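PDB 4DG9: PA1221 from Pseudomonas aeruginosa, which joins, in a single chain, an AMP-binding-enzyme region of the ANL superfamily to a carrier-protein-like region of the phosphopantetheine-attachment family. Local coordinates for residues D164-I169 with A183-G188; G81-Y86 with Y106-Q111; L39-E44 with D54-L59. All coordinates share one frame; numbering follows the deposited sequence.

Contact 1: residues D164-I169 with A183-G188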
loop_
_atom_site.group_PDB
_atom_site.type_symbol
_atom_site.label_atom_id
_atom_site.label_comp_id
_atom_site.label_asym_id
_atom_site.label_seq_id
_atom_site.Cartn_x
_atom_site.Cartn_y
_atom_site.Cartn_z
ATOM N N ASP A 164 -2.417 19.357 -15.010
ATOM C CA ASP A 164 -2.026 19.642 -13.618
ATOM C C ASP A 164 -3.203 19.561 -12.629
ATOM O O ASP A 164 -3.037 19.759 -11.414
ATOM C CB ASP A 164 -1.277 20.985 -13.495
ATOM C CG ASP A 164 -2.164 22.200 -13.793
ATOM O OD1 ASP A 164 -3.142 22.090 -14.559
ATOM O OD2 ASP A 164 -1.873 23.284 -13.255
ATOM N N GLN A 165 -4.381 19.251 -13.167
ATOM C CA GLN A 165 -5.562 18.941 -12.369
ATOM C C GLN A 165 -5.303 17.829 -11.364
ATOM O O GLN A 165 -4.603 16.867 -11.666
ATOM C CB GLN A 165 -6.674 18.462 -13.296
ATOM C CG GLN A 165 -8.070 18.580 -12.732
ATOM C CD GLN A 165 -8.566 20.021 -12.709
ATOM O OE1 GLN A 165 -7.811 20.959 -13.006
ATOM N NE2 GLN A 165 -9.836 20.204 -12.352
ATOM N N ILE A 166 -5.899 17.936 -10.183
ATOM C CA ILE A 166 -5.838 16.838 -9.223
ATOM C C ILE A 166 -6.649 15.617 -9.692
ATOM O O ILE A 166 -7.835 15.726 -9.965
ATOM C CB ILE A 166 -6.382 17.264 -7.815
ATOM C CG1 ILE A 166 -5.668 18.505 -7.315
ATOM C CG2 ILE A 166 -6.176 16.153 -6.809
ATOM C CD1 ILE A 166 -4.181 18.466 -7.643
ATOM N N ALA A 167 -5.989 14.470 -9.806
ATOM C CA ALA A 167 -6.646 13.177 -9.978
ATOM C C ALA A 167 -7.121 12.526 -8.665
ATOM O O ALA A 167 -8.231 12.007 -8.586
ATOM C CB ALA A 167 -5.714 12.227 -10.707
ATOM N N TYR A 168 -6.273 12.530 -7.640
ATOM C CA TYR A 168 -6.608 11.834 -6.404
ATOM C C TYR A 168 -5.826 12.319 -5.185
ATOM O O TYR A 168 -4.823 13.018 -5.309
ATOM C CB TYR A 168 -6.477 10.310 -6.558
ATOM C CG TYR A 168 -5.056 9.799 -6.708
ATOM C CD1 TYR A 168 -4.239 9.599 -5.599
ATOM C CD2 TYR A 168 -4.539 9.503 -7.955
ATOM C CE1 TYR A 168 -2.946 9.132 -5.736
ATOM C CE2 TYR A 168 -3.244 9.033 -8.104
ATOM C CZ TYR A 168 -2.454 8.850 -6.997
ATOM O OH TYR A 168 -1.167 8.387 -7.165
ATOM N N ILE A 169 -6.301 11.922 -4.011
ATOM C CA ILE A 169 -5.678 12.286 -2.751
ATOM C C ILE A 169 -5.177 11.049 -2.026
ATOM O O ILE A 169 -5.902 10.062 -1.925
ATOM C CB ILE A 169 -6.717 12.929 -1.819
ATOM C CG1 ILE A 169 -7.367 14.159 -2.478
ATOM C CG2 ILE A 169 -6.115 13.210 -0.455
ATOM C CD1 ILE A 169 -6.449 15.326 -2.731
ATOM N N ALA A 183 -2.093 15.696 -2.734
ATOM C CA ALA A 183 -2.864 15.724 -3.974
ATOM C C ALA A 183 -1.982 15.376 -5.172
ATOM O O ALA A 183 -1.001 16.044 -5.439
ATOM C CB ALA A 183 -3.495 17.076 -4.172
ATOM N N CYS A 184 -2.357 14.334 -5.895
ATOM C CA CYS A 184 -1.588 13.865 -7.029
ATOM C C CYS A 184 -2.337 14.199 -8.317
ATOM O O CYS A 184 -3.564 14.289 -8.326
ATOM C CB CYS A 184 -1.309 12.359 -6.890
ATOM S SG CYS A 184 -0.161 11.985 -5.495
ATOM N N THR A 185 -1.603 14.363 -9.409
ATOM C CA THR A 185 -2.148 15.009 -10.597
ATOM C C THR A 185 -2.336 14.011 -11.727
ATOM O O THR A 185 -1.752 12.934 -11.715
ATOM C CB THR A 185 -1.187 16.106 -11.103
ATOM O OG1 THR A 185 -0.081 15.494 -11.774
ATOM C CG2 THR A 185 -0.653 16.958 -9.940
ATOM N N HIS A 186 -3.190 14.349 -12.682
ATOM C CA HIS A 186 -3.288 13.559 -13.904
ATOM C C HIS A 186 -1.940 13.270 -14.534
ATOM O O HIS A 186 -1.680 12.145 -14.969
ATOM C CB HIS A 186 -4.150 14.266 -14.919
ATOM C CG HIS A 186 -5.602 14.205 -14.603
ATOM N ND1 HIS A 186 -6.504 13.540 -15.405
ATOM C CD2 HIS A 186 -6.309 14.710 -13.570
ATOM C CE1 HIS A 186 -7.711 13.649 -14.877
ATOM N NE2 HIS A 186 -7.622 14.354 -13.766
ATOM N N ALA A 187 -1.088 14.292 -14.587
ATOM C CA ALA A 187 0.234 14.150 -15.195
ATOM C C ALA A 187 1.087 13.156 -14.436
ATOM O O ALA A 187 1.877 12.445 -15.030
ATOM C CB ALA A 187 0.928 15.474 -15.287
ATOM N N GLY A 188 0.910 13.087 -13.122
ATOM C CA GLY A 188 1.634 12.121 -12.323
ATOM C C GLY A 188 1.292 10.734 -12.821
ATOM O O GLY A 188 2.166 9.869 -12.975
#

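Contact 2: residues G81-Y86 with Y106-Q111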
loop_
_atom_site.group_PDB
_atom_site.type_symbol
_atom_site.label_atom_id
_atom_site.label_comp_id
_atom_site.label_asym_id
_atom_site.label_seq_id
_atom_site.Cartn_x
_atom_site.Cartn_y
_atom_site.Cartn_z
ATOM N N GLY A 81 -15.619 11.156 -2.650
ATOM C CA GLY A 81 -15.246 9.904 -2.020
ATOM C C GLY A 81 -15.768 8.668 -2.735
ATOM O O GLY A 81 -16.753 8.706 -3.466
ATOM N N VAL A 82 -15.078 7.560 -2.511
ATOM C CA VAL A 82 -15.487 6.267 -3.009
ATOM C C VAL A 82 -15.347 5.242 -1.895
ATOM O O VAL A 82 -14.335 5.218 -1.180
ATOM C CB VAL A 82 -14.614 5.827 -4.194
ATOM C CG1 VAL A 82 -14.927 4.379 -4.579
ATOM C CG2 VAL A 82 -14.845 6.751 -5.361
ATOM N N TYR A 83 -16.365 4.403 -1.741
ATOM C CA TYR A 83 -16.245 3.265 -0.852
ATOM C C TYR A 83 -16.663 1.944 -1.468
ATOM O O TYR A 83 -17.520 1.887 -2.349
ATOM C CB TYR A 83 -16.984 3.450 0.475
ATOM C CG TYR A 83 -16.680 2.277 1.388
ATOM C CD1 TYR A 83 -15.355 1.895 1.629
ATOM C CD2 TYR A 83 -17.696 1.515 1.961
ATOM C CE1 TYR A 83 -15.046 0.808 2.442
ATOM C CE2 TYR A 83 -17.401 0.414 2.782
ATOM C CZ TYR A 83 -16.072 0.067 3.021
ATOM O OH TYR A 83 -15.771 -1.012 3.832
ATOM N N GLY A 84 -16.087 0.887 -0.914
ATOM C CA GLY A 84 -16.277 -0.481 -1.339
ATOM C C GLY A 84 -15.060 -1.144 -1.959
ATOM O O GLY A 84 -14.219 -0.519 -2.598
ATOM N N GLU A 85 -15.008 -2.458 -1.781
ATOM C CA GLU A 85 -13.945 -3.277 -2.303
ATOM C C GLU A 85 -14.030 -3.227 -3.800
ATOM O O GLU A 85 -15.074 -2.896 -4.364
ATOM C CB GLU A 85 -14.139 -4.722 -1.856
ATOM C CG GLU A 85 -14.123 -4.906 -0.357
ATOM C CD GLU A 85 -12.752 -4.676 0.233
ATOM O OE1 GLU A 85 -11.754 -4.978 -0.457
ATOM O OE2 GLU A 85 -12.673 -4.191 1.383
ATOM N N TYR A 86 -12.930 -3.571 -4.451
ATOM C CA TYR A 86 -12.863 -3.451 -5.888
ATOM C C TYR A 86 -14.051 -4.123 -6.564
ATOM O O TYR A 86 -14.370 -5.269 -6.269
ATOM C CB TYR A 86 -11.553 -4.034 -6.396
ATOM C CG TYR A 86 -10.374 -3.163 -6.070
ATOM C CD1 TYR A 86 -10.324 -1.846 -6.529
ATOM C CD2 TYR A 86 -9.299 -3.649 -5.316
ATOM C CE1 TYR A 86 -9.260 -1.027 -6.246
ATOM C CE2 TYR A 86 -8.219 -2.836 -5.024
ATOM C CZ TYR A 86 -8.216 -1.517 -5.495
ATOM O OH TYR A 86 -7.171 -0.689 -5.220
ATOM N N TYR A 106 -10.305 7.582 -1.464
ATOM C CA TYR A 106 -10.852 6.349 -0.948
ATOM C C TYR A 106 -11.142 6.490 0.534
ATOM O O TYR A 106 -10.253 6.739 1.327
ATOM C CB TYR A 106 -9.912 5.172 -1.178
ATOM C CG TYR A 106 -10.566 3.849 -0.866
ATOM C CD1 TYR A 106 -11.557 3.331 -1.700
ATOM C CD2 TYR A 106 -10.213 3.123 0.264
ATOM C CE1 TYR A 106 -12.182 2.122 -1.415
ATOM C CE2 TYR A 106 -10.818 1.909 0.549
ATOM C CZ TYR A 106 -11.799 1.414 -0.298
ATOM O OH TYR A 106 -12.405 0.216 -0.014
ATOM N N ILE A 107 -12.404 6.333 0.901
ATOM C CA ILE A 107 -12.775 6.272 2.297
ATOM C C ILE A 107 -12.896 4.818 2.686
ATOM O O ILE A 107 -13.764 4.121 2.189
ATOM C CB ILE A 107 -14.120 6.898 2.505
ATOM C CG1 ILE A 107 -14.073 8.345 2.024
ATOM C CG2 ILE A 107 -14.516 6.770 3.972
ATOM C CD1 ILE A 107 -13.043 9.186 2.774
ATOM N N ASP A 108 -12.014 4.359 3.562
ATOM C CA ASP A 108 -11.994 2.967 3.979
ATOM C C ASP A 108 -12.921 2.837 5.183
ATOM O O ASP A 108 -12.691 3.466 6.210
ATOM C CB ASP A 108 -10.560 2.581 4.350
ATOM C CG ASP A 108 -10.427 1.129 4.783
ATOM O OD1 ASP A 108 -11.470 0.496 5.090
ATOM O OD2 ASP A 108 -9.266 0.636 4.826
ATOM N N LEU A 109 -13.985 2.050 5.065
ATOM C CA LEU A 109 -14.944 1.972 6.173
ATOM C C LEU A 109 -14.511 0.955 7.226
ATOM O O LEU A 109 -15.196 0.751 8.216
ATOM C CB LEU A 109 -16.390 1.740 5.703
ATOM C CG LEU A 109 -17.113 2.910 5.008
ATOM C CD1 LEU A 109 -18.589 2.581 4.787
ATOM C CD2 LEU A 109 -16.984 4.208 5.788
ATOM N N LYS A 110 -13.369 0.320 6.989
ATOM C CA LYS A 110 -12.712 -0.459 8.029
ATOM C C LYS A 110 -12.101 0.449 9.088
ATOM O O LYS A 110 -11.518 -0.035 10.050
ATOM C CB LYS A 110 -11.618 -1.362 7.442
ATOM C CG LYS A 110 -12.138 -2.482 6.568
ATOM C CD LYS A 110 -11.004 -3.343 6.033
ATOM C CE LYS A 110 -11.511 -4.234 4.907
ATOM N NZ LYS A 110 -12.865 -4.797 5.202
ATOM N N GLN A 111 -12.205 1.762 8.900
ATOM C CA GLN A 111 -11.441 2.690 9.730
ATOM C C GLN A 111 -12.369 3.457 10.648
ATOM O O GLN A 111 -13.556 3.541 10.388
ATOM C CB GLN A 111 -10.613 3.663 8.881
ATOM C CG GLN A 111 -9.696 2.972 7.871
ATOM C CD GLN A 111 -8.699 2.008 8.520
ATOM O OE1 GLN A 111 -8.409 2.099 9.717
ATOM N NE2 GLN A 111 -8.172 1.079 7.725
#

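Contact 3: residues L39-E44 with D54-L59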
loop_
_atom_site.group_PDB
_atom_site.type_symbol
_atom_site.label_atom_id
_atom_site.label_comp_id
_atom_site.label_asym_id
_atom_site.label_seq_id
_atom_site.Cartn_x
_atom_site.Cartn_y
_atom_site.Cartn_z
ATOM N N LEU A 39 -9.599 3.351 -29.664
ATOM C CA LEU A 39 -8.833 2.328 -30.380
ATOM C C LEU A 39 -9.294 0.906 -30.098
ATOM O O LEU A 39 -9.233 0.046 -30.973
ATOM C CB LEU A 39 -7.362 2.393 -30.000
ATOM C CG LEU A 39 -6.499 3.495 -30.594
ATOM C CD1 LEU A 39 -5.114 3.427 -29.941
ATOM C CD2 LEU A 39 -6.432 3.333 -32.107
ATOM N N HIS A 40 -9.717 0.645 -28.865
ATOM C CA HIS A 40 -9.926 -0.732 -28.441
ATOM C C HIS A 40 -11.294 -0.965 -27.826
ATOM O O HIS A 40 -11.394 -1.461 -26.707
ATOM C CB HIS A 40 -8.873 -1.118 -27.401
ATOM C CG HIS A 40 -7.459 -0.891 -27.839
ATOM N ND1 HIS A 40 -6.878 -1.588 -28.876
ATOM C CD2 HIS A 40 -6.494 -0.079 -27.344
ATOM C CE1 HIS A 40 -5.619 -1.206 -29.005
ATOM N NE2 HIS A 40 -5.362 -0.290 -28.090
ATOM N N PRO A 41 -12.358 -0.671 -28.573
ATOM C CA PRO A 41 -13.680 -0.694 -27.945
ATOM C C PRO A 41 -14.021 -2.060 -27.362
ATOM O O PRO A 41 -14.701 -2.128 -26.336
ATOM C CB PRO A 41 -14.621 -0.357 -29.108
ATOM C CG PRO A 41 -13.743 0.321 -30.133
ATOM C CD PRO A 41 -12.427 -0.370 -30.011
ATOM N N HIS A 42 -13.553 -3.125 -28.008
ATOM C CA HIS A 42 -13.920 -4.493 -27.622
ATOM C C HIS A 42 -12.928 -5.247 -26.759
ATOM O O HIS A 42 -13.149 -6.415 -26.455
ATOM C CB HIS A 42 -14.248 -5.312 -28.865
ATOM C CG HIS A 42 -15.144 -4.588 -29.815
ATOM N ND1 HIS A 42 -16.376 -4.091 -29.435
ATOM C CD2 HIS A 42 -14.968 -4.225 -31.107
ATOM C CE1 HIS A 42 -16.926 -3.470 -30.462
ATOM N NE2 HIS A 42 -16.094 -3.539 -31.488
ATOM N N ARG A 43 -11.831 -4.604 -26.376
ATOM C CA ARG A 43 -10.872 -5.259 -25.503
ATOM C C ARG A 43 -11.440 -5.254 -24.096
ATOM O O ARG A 43 -12.140 -4.307 -23.729
ATOM C CB ARG A 43 -9.537 -4.514 -25.507
ATOM C CG ARG A 43 -8.813 -4.487 -26.854
ATOM C CD ARG A 43 -7.320 -4.214 -26.659
ATOM N NE ARG A 43 -6.680 -5.246 -25.844
ATOM C CZ ARG A 43 -6.327 -6.437 -26.309
ATOM N NH1 ARG A 43 -6.541 -6.727 -27.583
ATOM N NH2 ARG A 43 -5.746 -7.326 -25.516
ATOM N N GLU A 44 -11.147 -6.297 -23.314
ATOM C CA GLU A 44 -11.542 -6.309 -21.918
ATOM C C GLU A 44 -10.830 -5.175 -21.190
ATOM O O GLU A 44 -9.595 -5.118 -21.167
ATOM C CB GLU A 44 -11.154 -7.630 -21.250
ATOM C CG GLU A 44 -12.026 -8.818 -21.597
ATOM C CD GLU A 44 -11.646 -10.080 -20.816
ATOM O OE1 GLU A 44 -10.743 -10.819 -21.272
ATOM O OE2 GLU A 44 -12.249 -10.340 -19.748
ATOM N N ASP A 54 -16.060 -4.305 -21.456
ATOM C CA ASP A 54 -15.080 -3.832 -22.425
ATOM C C ASP A 54 -14.903 -2.319 -22.372
ATOM O O ASP A 54 -15.627 -1.639 -21.637
ATOM C CB ASP A 54 -15.315 -4.384 -23.849
ATOM C CG ASP A 54 -16.610 -3.897 -24.506
ATOM O OD1 ASP A 54 -17.030 -2.730 -24.319
ATOM O OD2 ASP A 54 -17.183 -4.699 -25.279
ATOM N N TYR A 55 -13.949 -1.797 -23.148
ATOM C CA TYR A 55 -13.630 -0.366 -23.103
ATOM C C TYR A 55 -14.821 0.539 -23.432
ATOM O O TYR A 55 -15.106 1.467 -22.694
ATOM C CB TYR A 55 -12.427 -0.040 -23.986
ATOM C CG TYR A 55 -11.116 -0.228 -23.263
ATOM C CD1 TYR A 55 -10.591 -1.487 -23.089
ATOM C CD2 TYR A 55 -10.416 0.857 -22.727
ATOM C CE1 TYR A 55 -9.400 -1.676 -22.419
ATOM C CE2 TYR A 55 -9.217 0.668 -22.049
ATOM C CZ TYR A 55 -8.725 -0.611 -21.910
ATOM O OH TYR A 55 -7.567 -0.861 -21.244
ATOM N N ARG A 56 -15.509 0.265 -24.535
ATOM C CA ARG A 56 -16.709 1.012 -24.904
ATOM C C ARG A 56 -17.753 1.045 -23.770
ATOM O O ARG A 56 -18.300 2.105 -23.454
ATOM C CB ARG A 56 -17.322 0.430 -26.185
ATOM C CG ARG A 56 -18.458 1.251 -26.769
ATOM C CD ARG A 56 -19.312 0.447 -27.754
ATOM N NE ARG A 56 -18.593 0.057 -28.970
ATOM C CZ ARG A 56 -17.979 0.904 -29.799
ATOM N NH1 ARG A 56 -17.978 2.210 -29.546
ATOM N NH2 ARG A 56 -17.356 0.445 -30.880
ATOM N N GLN A 57 -18.008 -0.110 -23.153
ATOM C CA GLN A 57 -18.939 -0.209 -22.027
ATOM C C GLN A 57 -18.436 0.564 -20.810
ATOM O O GLN A 57 -19.190 1.320 -20.171
ATOM C CB GLN A 57 -19.197 -1.675 -21.662
ATOM C CG GLN A 57 -19.634 -2.517 -22.860
ATOM C CD GLN A 57 -19.986 -3.964 -22.522
ATOM O OE1 GLN A 57 -19.193 -4.710 -21.929
ATOM N NE2 GLN A 57 -21.185 -4.371 -22.923
ATOM N N LEU A 58 -17.161 0.395 -20.483
ATOM C CA LEU A 58 -16.641 1.143 -19.354
ATOM C C LEU A 58 -16.879 2.634 -19.617
ATOM O O LEU A 58 -17.472 3.331 -18.787
ATOM C CB LEU A 58 -15.168 0.835 -19.104
ATOM C CG LEU A 58 -14.543 1.521 -17.892
ATOM C CD1 LEU A 58 -15.348 1.238 -16.625
ATOM C CD2 LEU A 58 -13.106 1.071 -17.734
ATOM N N LEU A 59 -16.463 3.101 -20.794
ATOM C CA LEU A 59 -16.618 4.504 -21.160
ATOM C C LEU A 59 -18.057 5.014 -21.048
ATOM O O LEU A 59 -18.286 6.087 -20.485
ATOM C CB LEU A 59 -16.089 4.764 -22.561
ATOM C CG LEU A 59 -16.127 6.229 -23.027
ATOM C CD1 LEU A 59 -15.322 7.156 -22.133
ATOM C CD2 LEU A 59 -15.605 6.299 -24.423
#

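Contact 1: residues D164-I169 with A183-G188
Ala167 and Tyr168 both direct their backbone N-H groups at one oxygen, Cys184 O, and so form a classic beta bulge. The bond from Ala167 N to Cys184 O measures 2.8 Å but is bent (136° at the hydrogen), whereas the one from Tyr168 N to Cys184 O is straight yet weak at 3.3 Å. The register slips by one residue here: Ile166 pairs with Thr185, then Tyr168 with Cys184. The second pair is closed by Cys184 N to Tyr168 O at 2.9 Å.

With its CG placed between the backbone N and the carbonyl carbon (chi1 70°), Tyr168 brings one ring face over Cys184. Cys184 CB lies 3.9 Å from the Tyr168 ring centroid, a CH-pi contact toward the rim, while SG approaches obliquely. The Tyr168 hydroxyl has a weak bond to Thr219. Ile169 and Ala183 occupy the other face of the sheet, where Ile169 CD1 comes within 3.7 Å of Ala183 CB.

At the far end His186 N donates to Gln165 O at 3.1 Å; the imidazole CD2 edge meets the same oxygen in plane, and its ND1 bonds to Val29 N. Thr185 OG1 caps the following helix by accepting from Gly188 N at 2.9 Å. This is a bulged antiparallel hairpin, whose connecting Ser/Thr/Gly-rich loop is consistent with the signature loop of ANL proteins.

Contact 2: residues G81-Y86 with Y106-Q111
Val82 and Tyr106 form a parallel bridge near the C-terminal ends of their strands, and the backbone bond that follows is Ile107 N to Val82 O, 3.1 Å with 155° at the hydrogen. A weak bond from Tyr106 OH to Gly84 O, 3.2 Å, lies beyond the bridge; Gly84 O sits at the edge of the Tyr106 ring, in its plane.

Apolar contact centres on the Tyr83 ring. Leu109 lies over one face of it, but the two are modelled too close for the detail to be trusted. A chi1 of -174° swings the Tyr83 ring across to the 106-111 segment, where Tyr83 CD1 lies 4.1 Å from Tyr106 CZ.

Charge contributes little: Glu85 OE2 and Lys110 NZ make a long salt bridge of 3.9 Å, the lysine being poorly ordered. Within the loop, Lys110 N donates to Asp108 OD1 at 2.7 Å, an Asx turn, and Gln111 NE2 reaches Asp108 OD2 from above the carboxylate plane.

The chemistry implies that the bond from Ile107 N to Val82 O defines this junction and the Asx turn shapes the loop beyond it; Leu109 covers the Tyr83 ring only approximately, and the exposed ion pair is a minor, probably mobile, addition.

Contact 3: residues L39-E44 with D54-L59
Arg56 N donates to Pro41 O over 3.1 Å, nearly straight at 175°, and meets the oxygen in the carbonyl plane on a lone pair. A second backbone bond runs from Tyr55 N to Arg43 O, also 3.1 Å but more bent at 140°. Between them they bring the loop that follows helix 29-39 against the start of helix 55-72. The loop itself is folded by a type I turn from His40 to Arg43.

Asp54 is the N-cap of helix 55-72. A chi1 of 66° folds its carboxylate back over its own backbone and carries Asp54 OD1 to Gln57 N at 3.0 Å; in return Asp54 N donates to Gln57 OE1 at 3.2 Å, completing a capping box. Asp54 OD1 also comes 3.1 Å from Pro41 O, but both are acceptors and no bond joins them.

Outside the cap, the Arg56 guanidinium presents one face to the proline ring, with Pro41 CB offset toward the rim and 3.4 Å from Arg56 NH2. The side chains of His42 and Arg56 lie side by side, the imidazole steeply inclined to the guanidinium plane, with His42 CE1 at the guanidinium edge, 4.0 Å from Arg56 NH2. Toward the interior, Tyr55 CD1 lies 4.0 Å from Arg43 CB, and the Tyr55 hydroxyl bonds to Gly230 O. Arg43 turns its own guanidinium the other way, to Pro203 O and Gly229 O, and Glu44 forms a salt bridge with Arg206.

The N-H groups of Tyr55, Arg56 and Gln57, in the first turn, thus each have an acceptor: two loop carbonyls and one carboxylate oxygen. The negative carboxylate of Asp54 at this end would also be expected to interact favourably with the helix dipole.

In the fold
Along the chain contact 3 closes first, then contact 2, then contact 1, all within the AMP-binding-enzyme region. Contacts 1 and 2 lie nearest one another, with centres about 19 Å and nearest atoms about 5 Å apart. Strand 103-106 connects them: Tyr106 at its end belongs to contact 2, while Tyr104 makes backbone bonds to Ala167 and Ile169 of contact 1. Contact 3, at the surface, is about 24 Å from contact 1 and 26 Å from contact 2 between centres; helix 55-72 leads from it into strand 79-83 of contact 2. Side chains of Tyr168 and Lys110 each come about 8 Å from bound DG9, so contacts 1 and 2 both lie near the ligand without these two side chains touching it.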